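Adenosine monophosphate-protein transferase (Pyrobaculum aerophilum, PDB 2JB7) binds adenosine and AMP in pockets at subunit interfaces and may act as an AMP-protein transferase or adenosine-specific kinase, its function not being established. Local coordinates at residues G15-I20 against N90-N95; I20-F25 against V106-A111; T113-K118 against V134-S139. All blocks are in the same frame, centred on the assembly; numbering follows the deposited sequence.

Contact 1: residues G15-I20 against N90-N95. With AMP (adenosine monophosphate), chain D.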
# COMPACT_ATOMS: atom_id res chain seq x y z
N GLY A 15 26.02 14.15 -5.85
CA GLY A 15 25.61 13.50 -4.62
C GLY A 15 24.19 13.75 -4.16
O GLY A 15 23.77 13.19 -3.12
N THR A 16 23.47 14.59 -4.87
CA THR A 16 22.05 14.79 -4.54
C THR A 16 21.15 14.09 -5.56
O THR A 16 21.54 13.82 -6.73
CB THR A 16 21.66 16.28 -4.42
OG1 THR A 16 21.61 16.90 -5.72
CG2 THR A 16 22.65 17.05 -3.52
N ASN A 17 19.91 13.87 -5.11
CA ASN A 17 18.79 13.53 -5.96
C ASN A 17 17.65 14.49 -5.71
O ASN A 17 17.54 15.06 -4.63
CB ASN A 17 18.33 12.10 -5.77
CG ASN A 17 19.26 11.11 -6.39
OD1 ASN A 17 20.31 10.76 -5.82
ND2 ASN A 17 18.89 10.66 -7.58
N VAL A 18 16.84 14.73 -6.73
CA VAL A 18 15.68 15.58 -6.56
C VAL A 18 14.40 14.76 -6.78
O VAL A 18 14.39 13.86 -7.60
CB VAL A 18 15.72 16.80 -7.50
CG1 VAL A 18 15.40 16.41 -8.96
CG2 VAL A 18 14.79 17.92 -6.99
N ILE A 19 13.36 15.08 -5.99
CA ILE A 19 12.00 14.53 -6.19
C ILE A 19 11.08 15.75 -6.28
O ILE A 19 11.09 16.64 -5.41
CB ILE A 19 11.61 13.58 -5.05
CG1 ILE A 19 12.60 12.40 -4.99
CG2 ILE A 19 10.14 13.05 -5.21
CD1 ILE A 19 12.42 11.59 -3.69
N ILE A 20 10.28 15.82 -7.35
CA ILE A 20 9.34 16.93 -7.56
C ILE A 20 7.94 16.34 -7.73
O ILE A 20 7.76 15.39 -8.49
CB ILE A 20 9.71 17.76 -8.79
CG1 ILE A 20 11.18 18.17 -8.73
CG2 ILE A 20 8.81 18.99 -8.88
CD1 ILE A 20 11.71 18.89 -10.00
N ASN A 90 22.62 11.12 0.97
CA ASN A 90 22.74 9.97 1.88
C ASN A 90 21.55 9.03 1.85
O ASN A 90 21.33 8.20 2.74
CB ASN A 90 23.05 10.40 3.34
CG ASN A 90 24.25 11.29 3.42
OD1 ASN A 90 25.18 11.22 2.60
ND2 ASN A 90 24.27 12.14 4.44
N ALA A 91 20.79 9.13 0.76
CA ALA A 91 19.70 8.25 0.48
C ALA A 91 19.36 8.37 -0.98
O ALA A 91 19.60 9.41 -1.60
CB ALA A 91 18.44 8.62 1.35
N TRP A 92 18.82 7.31 -1.54
CA TRP A 92 18.32 7.30 -2.91
C TRP A 92 16.81 7.47 -2.97
O TRP A 92 16.11 7.06 -2.05
CB TRP A 92 18.62 5.95 -3.55
CG TRP A 92 20.07 5.63 -3.62
CD1 TRP A 92 20.75 4.73 -2.82
CD2 TRP A 92 21.02 6.17 -4.54
NE1 TRP A 92 22.08 4.68 -3.22
CE2 TRP A 92 22.27 5.55 -4.26
CE3 TRP A 92 20.95 7.10 -5.57
CZ2 TRP A 92 23.41 5.83 -5.00
CZ3 TRP A 92 22.10 7.36 -6.32
CH2 TRP A 92 23.31 6.74 -6.00
N PRO A 93 16.29 8.01 -4.10
CA PRO A 93 14.83 8.04 -4.21
C PRO A 93 14.14 6.71 -3.97
O PRO A 93 13.10 6.71 -3.34
CB PRO A 93 14.59 8.58 -5.63
CG PRO A 93 15.76 9.47 -5.86
CD PRO A 93 16.93 8.74 -5.21
N ILE A 94 14.71 5.58 -4.37
CA ILE A 94 14.01 4.31 -4.15
C ILE A 94 13.88 4.00 -2.65
O ILE A 94 13.04 3.18 -2.25
CB ILE A 94 14.69 3.09 -4.85
CG1 ILE A 94 16.14 2.89 -4.40
CG2 ILE A 94 14.55 3.19 -6.40
CD1 ILE A 94 16.73 1.55 -4.92
N ASN A 95 14.71 4.63 -1.83
CA ASN A 95 14.65 4.44 -0.40
C ASN A 95 13.46 5.14 0.24
O ASN A 95 13.07 4.77 1.33
CB ASN A 95 15.90 4.96 0.34
CG ASN A 95 17.21 4.30 -0.10
OD1 ASN A 95 17.28 3.09 -0.49
ND2 ASN A 95 18.25 5.07 -0.01
P AMP D . 22.72 7.03 -13.32
O1P AMP D . 23.55 7.03 -12.04
O2P AMP D . 23.14 5.93 -14.25
O3P AMP D . 22.58 8.38 -13.98
O5' AMP D . 21.24 6.50 -12.82
C5' AMP D . 19.96 7.10 -13.07
C4' AMP D . 19.24 7.45 -11.77
O4' AMP D . 19.03 6.31 -10.91
C3' AMP D . 20.04 8.45 -10.95
O3' AMP D . 19.84 9.81 -11.38
C2' AMP D . 19.50 8.20 -9.57
O2' AMP D . 18.29 8.94 -9.35
C1' AMP D . 19.21 6.71 -9.56
N9 AMP D . 20.32 5.88 -9.06
C8 AMP D . 21.56 5.81 -9.60
N7 AMP D . 22.34 4.93 -8.92
C5 AMP D . 21.58 4.43 -7.91
C6 AMP D . 21.75 3.45 -6.83
N6 AMP D . 22.94 2.81 -6.61
N1 AMP D . 20.71 3.18 -6.03
C2 AMP D . 19.52 3.78 -6.18
N3 AMP D . 19.29 4.68 -7.14
C4 AMP D . 20.26 5.03 -8.03
O HOH W 1 24.65 11.67 -1.04
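Pro-93 presses against the side chain of Asn-17, its CD 3.5 Å from Asn-17 CG, and the proline ring and the asparagine chain run across each other at about a right angle. With CG anti to its own carbonyl carbon (chi1 -75°), Asn-17 sets its amide between Pro-93, the Trp-92 ring and the ribose. OD1 comes obliquely to the six-membered ring of Trp-92, 3.7 Å from CE3, the amide and indole planes being 68° apart. ND2 is turned to the ribose O2' of AMP, though the modelled separation is too short to be trusted as an ordinary hydrogen bond. The adenine lies over one face of the Trp-92 ring, with AMP N1 3.2 Å above the plane and over its centre. Two residues along the strand, Ile-19 adds an apolar touch, CD1 to Pro-93 CB at 4.2 Å. At the other end a water donates to Gly-15 O and accepts from Asn-90 N, bridging the two backbones. Tyr-162 touches Trp-92 and bonds to the nucleotide through its hydroxyl; residues 15-20 and 90-95 supply Asn-17, Trp-92 and Ile-94 to the AMP pocket, one wall of a site that Ser-53 of the third subunit completes.

Contact 2: residues I20-F25 against V106-A111. With AMP (adenosine monophosphate), chain F; ACT (acetate ion), chain G.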
# COMPACT_ATOMS: atom_id res chain seq x y z
N ILE A 20 10.28 15.82 -7.35
CA ILE A 20 9.34 16.93 -7.56
C ILE A 20 7.94 16.34 -7.73
O ILE A 20 7.76 15.39 -8.49
CB ILE A 20 9.71 17.76 -8.79
CG1 ILE A 20 11.18 18.17 -8.73
CG2 ILE A 20 8.81 18.99 -8.88
CD1 ILE A 20 11.71 18.89 -10.00
N GLY A 21 6.96 16.88 -7.04
CA GLY A 21 5.59 16.40 -7.15
C GLY A 21 4.56 17.47 -6.86
O GLY A 21 4.88 18.65 -6.80
N GLN A 22 3.32 17.02 -6.72
CA GLN A 22 2.20 17.89 -6.39
C GLN A 22 1.40 17.24 -5.28
O GLN A 22 1.19 16.02 -5.24
CB GLN A 22 1.34 18.06 -7.62
CG GLN A 22 0.34 19.19 -7.50
CD GLN A 22 -0.49 19.20 -8.72
OE1 GLN A 22 0.02 19.36 -9.83
NE2 GLN A 22 -1.77 18.97 -8.54
N ALA A 23 0.97 18.09 -4.35
CA ALA A 23 0.22 17.66 -3.19
C ALA A 23 -0.91 18.66 -2.98
O ALA A 23 -1.44 19.22 -3.99
CB ALA A 23 1.16 17.60 -1.99
N HIS A 24 -1.33 18.82 -1.74
CA HIS A 24 -2.34 19.79 -1.33
C HIS A 24 -2.32 19.84 0.19
O HIS A 24 -1.96 18.88 0.85
CB HIS A 24 -3.74 19.45 -1.85
CG HIS A 24 -4.43 18.35 -1.08
ND1 HIS A 24 -3.95 17.05 -1.06
CD2 HIS A 24 -5.56 18.35 -0.35
CE1 HIS A 24 -4.76 16.31 -0.32
NE2 HIS A 24 -5.74 17.07 0.13
N PHE A 25 -2.74 20.98 0.73
CA PHE A 25 -2.92 21.16 2.16
C PHE A 25 -1.61 21.40 2.85
O PHE A 25 -0.58 20.74 2.57
CB PHE A 25 -3.63 19.95 2.80
CG PHE A 25 -4.04 20.15 4.25
CD1 PHE A 25 -4.58 21.37 4.69
CD2 PHE A 25 -3.92 19.11 5.16
CE1 PHE A 25 -4.94 21.54 6.03
CE2 PHE A 25 -4.31 19.28 6.48
CZ PHE A 25 -4.82 20.50 6.90
N VAL A 106 -0.22 13.74 -0.88
CA VAL A 106 0.51 13.67 -2.13
C VAL A 106 -0.39 13.13 -3.21
O VAL A 106 -1.01 12.11 -3.05
CB VAL A 106 1.78 12.82 -2.01
CG1 VAL A 106 2.30 12.42 -3.38
CG2 VAL A 106 2.85 13.59 -1.17
N VAL A 107 -0.47 13.84 -4.34
CA VAL A 107 -1.35 13.43 -5.44
C VAL A 107 -0.62 12.87 -6.64
O VAL A 107 -1.13 11.96 -7.31
CB VAL A 107 -2.29 14.59 -5.86
CG1 VAL A 107 -3.02 15.17 -4.62
CG2 VAL A 107 -1.57 15.63 -6.47
N ARG A 108 0.58 13.37 -6.91
CA ARG A 108 1.39 12.86 -8.00
C ARG A 108 2.86 13.20 -7.80
O ARG A 108 3.22 14.14 -7.07
CB ARG A 108 0.92 13.44 -9.32
CG ARG A 108 0.97 14.96 -9.36
CD ARG A 108 -0.21 15.62 -10.11
NE ARG A 108 -0.12 15.37 -11.55
CZ ARG A 108 -0.21 16.30 -12.49
NH1 ARG A 108 -0.47 17.60 -12.20
NH2 ARG A 108 -0.06 15.93 -13.74
N ILE A 109 3.72 12.41 -8.45
CA ILE A 109 5.14 12.69 -8.51
C ILE A 109 5.55 12.89 -9.98
O ILE A 109 5.17 12.09 -10.83
CB ILE A 109 5.95 11.54 -7.86
CG1 ILE A 109 5.39 11.24 -6.44
CG2 ILE A 109 7.43 11.90 -7.89
CD1 ILE A 109 6.08 10.03 -5.75
N PHE A 110 6.27 13.96 -10.28
CA PHE A 110 6.67 14.25 -11.66
C PHE A 110 8.01 13.68 -12.06
O PHE A 110 8.19 13.35 -13.21
CB PHE A 110 6.74 15.76 -11.90
CG PHE A 110 5.45 16.50 -11.66
CD1 PHE A 110 4.36 16.30 -12.49
CD2 PHE A 110 5.34 17.39 -10.59
CE1 PHE A 110 3.15 16.97 -12.29
CE2 PHE A 110 4.13 18.07 -10.36
CZ PHE A 110 3.04 17.88 -11.21
N ALA A 111 8.96 13.61 -11.13
CA ALA A 111 10.31 13.20 -11.40
C ALA A 111 10.95 12.73 -10.10
O ALA A 111 10.69 13.30 -9.02
CB ALA A 111 11.11 14.36 -11.96
P AMP F . -6.82 26.16 2.69
O1P AMP F . -7.44 26.88 1.49
O2P AMP F . -7.78 25.83 3.80
O3P AMP F . -5.58 26.79 3.24
O5' AMP F . -6.27 24.68 2.28
C5' AMP F . -5.82 24.21 1.01
C4' AMP F . -6.42 22.84 0.71
O4' AMP F . -6.13 21.86 1.74
C3' AMP F . -7.94 22.97 0.61
O3' AMP F . -8.26 23.34 -0.74
C2' AMP F . -8.43 21.62 1.08
O2' AMP F . -8.40 20.73 -0.04
C1' AMP F . -7.36 21.19 2.09
N9 AMP F . -7.78 21.47 3.49
C8 AMP F . -8.01 22.66 4.08
N7 AMP F . -8.34 22.52 5.38
C5 AMP F . -8.30 21.18 5.63
C6 AMP F . -8.53 20.36 6.80
N6 AMP F . -8.90 20.97 7.93
N1 AMP F . -8.38 19.01 6.71
C2 AMP F . -8.02 18.45 5.53
N3 AMP F . -7.77 19.13 4.40
C4 AMP F . -7.92 20.49 4.41
C ACT G . 0.79 12.37 -13.54
O ACT G . -0.33 12.78 -13.24
OXT ACT G . 1.74 12.94 -13.05
CH3 ACT G . 0.99 11.20 -14.44
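Gln-22 and Arg-108 pair through their backbones, Gln-22 N giving a hydrogen bond to Arg-108 O at 2.9 Å. In return Gln-22 O accepts from Val-107 N as well as from its partner. Arg-108 N lies 3.2 Å from Gln-22 O. The pattern recurs at Ile-20, whose O accepts from Phe-110 N at 2.7 Å and only weakly from Ala-111 N, while Ile-20 N bonds to Ala-111 O. Each doubling is a classic beta bulge. Between them Gly-21 faces Ile-109 as a non-hydrogen-bonded pair, and a side chain on Gly-21 would run into Arg-108 O. Here strand 17-22 meets strand 108-113, one of the two outermost strands of this chain's five-stranded antiparallel sheet.

Among the polar side chains, Arg-108 NH1 donates to Gln-22 OE1 at 3.0 Å, arriving above the amide plane with the two flat groups 88° apart. Gln-22 NE2 is taken by Phe-110 O of the fourth subunit. Arg-108 NE and NH2 both grip one oxygen of an acetate, probably from the crystallisation liquor, NE to O 3.1 Å, and Arg-108 of the third subunit binds the same ion.

Phe-110 carries the ring contacts inside the strand pair. Its CE1 stands 3.4 Å above the centre of the Arg-108 guanidinium, its edge meets Gln-22, CZ to OE1 3.6 Å, and Ile-20 CG2 packs on CD2. Val-107 CG1 lies near the His-24 ring, which donates through ND1 to Glu-105 O. Phe-25, its CG anti to the backbone N (chi1 -171°), thereby lays one ring face against the adenine of a second AMP, whose C4 is 3.4 Å above the plane and offset toward the rim.

Contact 3: residues T113-K118 against V134-S139. With AMP (adenosine monophosphate), chain D.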
# COMPACT_ATOMS: atom_id res chain seq x y z
N THR A 113 15.10 11.86 -9.68
CA THR A 113 16.23 11.77 -10.59
C THR A 113 17.41 12.58 -10.12
O THR A 113 17.26 13.51 -9.31
CB THR A 113 15.83 12.27 -11.99
OG1 THR A 113 16.79 11.82 -12.98
CG2 THR A 113 15.74 13.77 -12.04
N ALA A 114 18.60 12.23 -10.63
CA ALA A 114 19.79 13.06 -10.47
C ALA A 114 20.35 13.47 -11.85
O ALA A 114 21.40 14.07 -11.92
CB ALA A 114 20.87 12.31 -9.66
N ASN A 115 19.60 13.19 -12.92
CA ASN A 115 19.92 13.63 -14.29
C ASN A 115 19.70 15.10 -14.52
O ASN A 115 18.92 15.73 -13.81
CB ASN A 115 19.05 12.90 -15.30
CG ASN A 115 19.35 11.44 -15.40
OD1 ASN A 115 20.48 11.01 -15.17
ND2 ASN A 115 18.38 10.69 -15.80
N PRO A 116 20.34 15.66 -15.58
CA PRO A 116 19.95 16.95 -16.09
C PRO A 116 18.44 16.94 -16.22
O PRO A 116 17.89 15.98 -16.73
CB PRO A 116 20.64 16.99 -17.45
CG PRO A 116 21.80 16.19 -17.30
CD PRO A 116 21.46 15.10 -16.37
N LEU A 117 17.78 17.99 -15.74
CA LEU A 117 16.31 17.95 -15.56
C LEU A 117 15.72 19.33 -15.85
O LEU A 117 16.27 20.31 -15.35
CB LEU A 117 15.97 17.54 -14.15
CG LEU A 117 14.51 17.51 -13.74
CD1 LEU A 117 13.71 16.49 -14.59
CD2 LEU A 117 14.45 17.20 -12.24
N LYS A 118 14.65 19.39 -16.65
CA LYS A 118 13.84 20.60 -16.83
C LYS A 118 12.42 20.36 -16.40
O LYS A 118 11.92 19.26 -16.49
CB LYS A 118 13.79 21.02 -18.29
CG LYS A 118 15.12 21.13 -18.97
CD LYS A 118 15.95 22.27 -18.49
CE LYS A 118 17.03 22.63 -19.51
NZ LYS A 118 18.15 23.34 -18.83
N VAL A 134 8.00 17.16 -17.32
CA VAL A 134 9.42 17.30 -17.09
C VAL A 134 10.18 16.68 -18.25
O VAL A 134 9.65 15.90 -19.03
CB VAL A 134 9.89 16.63 -15.78
CG1 VAL A 134 9.20 17.25 -14.56
CG2 VAL A 134 9.65 15.14 -15.84
N VAL A 135 11.44 17.04 -18.31
CA VAL A 135 12.37 16.43 -19.24
C VAL A 135 13.51 15.86 -18.41
O VAL A 135 14.39 16.60 -17.97
CB VAL A 135 12.87 17.45 -20.26
CG1 VAL A 135 13.86 16.82 -21.14
CG2 VAL A 135 11.69 18.03 -21.05
N ASP A 136 13.45 14.55 -18.16
CA ASP A 136 14.35 13.85 -17.28
C ASP A 136 15.46 13.23 -18.13
O ASP A 136 15.25 12.24 -18.83
CB ASP A 136 13.56 12.81 -16.44
CG ASP A 136 14.41 12.06 -15.43
OD1 ASP A 136 15.66 12.17 -15.42
OD2 ASP A 136 13.78 11.34 -14.58
N GLY A 137 16.62 13.87 -18.13
CA GLY A 137 17.77 13.40 -18.91
C GLY A 137 17.52 13.46 -20.41
O GLY A 137 16.77 14.29 -20.91
N HIS A 138 18.16 12.55 -21.13
CA HIS A 138 18.28 12.61 -22.57
C HIS A 138 17.55 11.45 -23.24
O HIS A 138 17.29 10.41 -22.62
CB HIS A 138 19.77 12.62 -22.96
CG HIS A 138 20.45 13.93 -22.70
ND1 HIS A 138 20.75 14.37 -21.44
CD2 HIS A 138 20.81 14.93 -23.55
CE1 HIS A 138 21.31 15.57 -21.51
NE2 HIS A 138 21.36 15.92 -22.78
N SER A 139 17.16 11.69 -24.51
CA SER A 139 16.52 10.71 -25.35
C SER A 139 17.45 9.50 -25.58
O SER A 139 18.67 9.59 -25.49
CB SER A 139 16.18 11.35 -26.71
OG SER A 139 17.38 11.81 -27.30
P AMP D . 22.72 7.03 -13.32
O1P AMP D . 23.55 7.03 -12.04
O2P AMP D . 23.14 5.93 -14.25
O3P AMP D . 22.58 8.38 -13.98
O5' AMP D . 21.24 6.50 -12.82
C5' AMP D . 19.96 7.10 -13.07
C4' AMP D . 19.24 7.45 -11.77
O4' AMP D . 19.03 6.31 -10.91
C3' AMP D . 20.04 8.45 -10.95
O3' AMP D . 19.84 9.81 -11.38
C2' AMP D . 19.50 8.20 -9.57
O2' AMP D . 18.29 8.94 -9.35
C1' AMP D . 19.21 6.71 -9.56
N9 AMP D . 20.32 5.88 -9.06
C8 AMP D . 21.56 5.81 -9.60
N7 AMP D . 22.34 4.93 -8.92
C5 AMP D . 21.58 4.43 -7.91
C6 AMP D . 21.75 3.45 -6.83
N6 AMP D . 22.94 2.81 -6.61
N1 AMP D . 20.71 3.18 -6.03
C2 AMP D . 19.52 3.78 -6.18
N3 AMP D . 19.29 4.68 -7.14
C4 AMP D . 20.26 5.03 -8.03
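Thr-113 opens the contact by donating from OG1 to Asp-136 OD1 at 2.7 Å; its OG1 stands anti to the backbone N (chi1 -163°), which sets the hydroxyl against the carboxylate. The same OG1 accepts from Asn-115 N, closing an ST turn. At the turn's middle, Ala-114 N bonds to the ribose O3' of AMP at 2.8 Å. Asn-115 then sends ND2 to Asp-136 OD1 at 3.1 Å, reaching it from the opposite face of the carboxylate to Thr-113, with amide and carboxylate planes 60° apart. Pro-116 O receives Gly-137 N nearly along the C=O axis, and its ring CG comes to the edge of the His-138 imidazole. Leu-117 pairs with Asp-136 and rests CD1 4.0 Å from Val-134 CB. Lys-118 and Val-135 exchange two backbone hydrogen bonds in the hairpin of strands 117-125 and 128-136, and Lys-118 NZ makes a salt bridge to Asp-9. Replacing Asp-136 by an alanine would probably leave the Thr-113 hydroxyl and the Asn-115 amide without their shared acceptor and let the nucleotide-binding turn shift. Since Asp-136 OD2 also bonds to His-82 of the third subunit, one carboxylate links the AMP-binding turn, the hairpin and the subunit interface.

How the contacts relate
Contacts 1 and 2 share Ile-20 and lie end to end on strand 17-22, their centres about 15 Å apart; their segments alternate along the chain. Contact 3 comes later in sequence, about 14 Å from the centre of contact 1 and 17 Å from that of contact 2, where strand 108-113 of the five-stranded sheet leads into strand 117-125 of the three-stranded one. Contacts 1 and 3 line the same AMP, and Val-18 N probably bonds to Thr-113 O between them. Contact 2 runs out to a different AMP, also held by Ala-114 and Tyr-162 of the fourth subunit. Each chain therefore contributes to two nucleotide sites, both built across subunit boundaries.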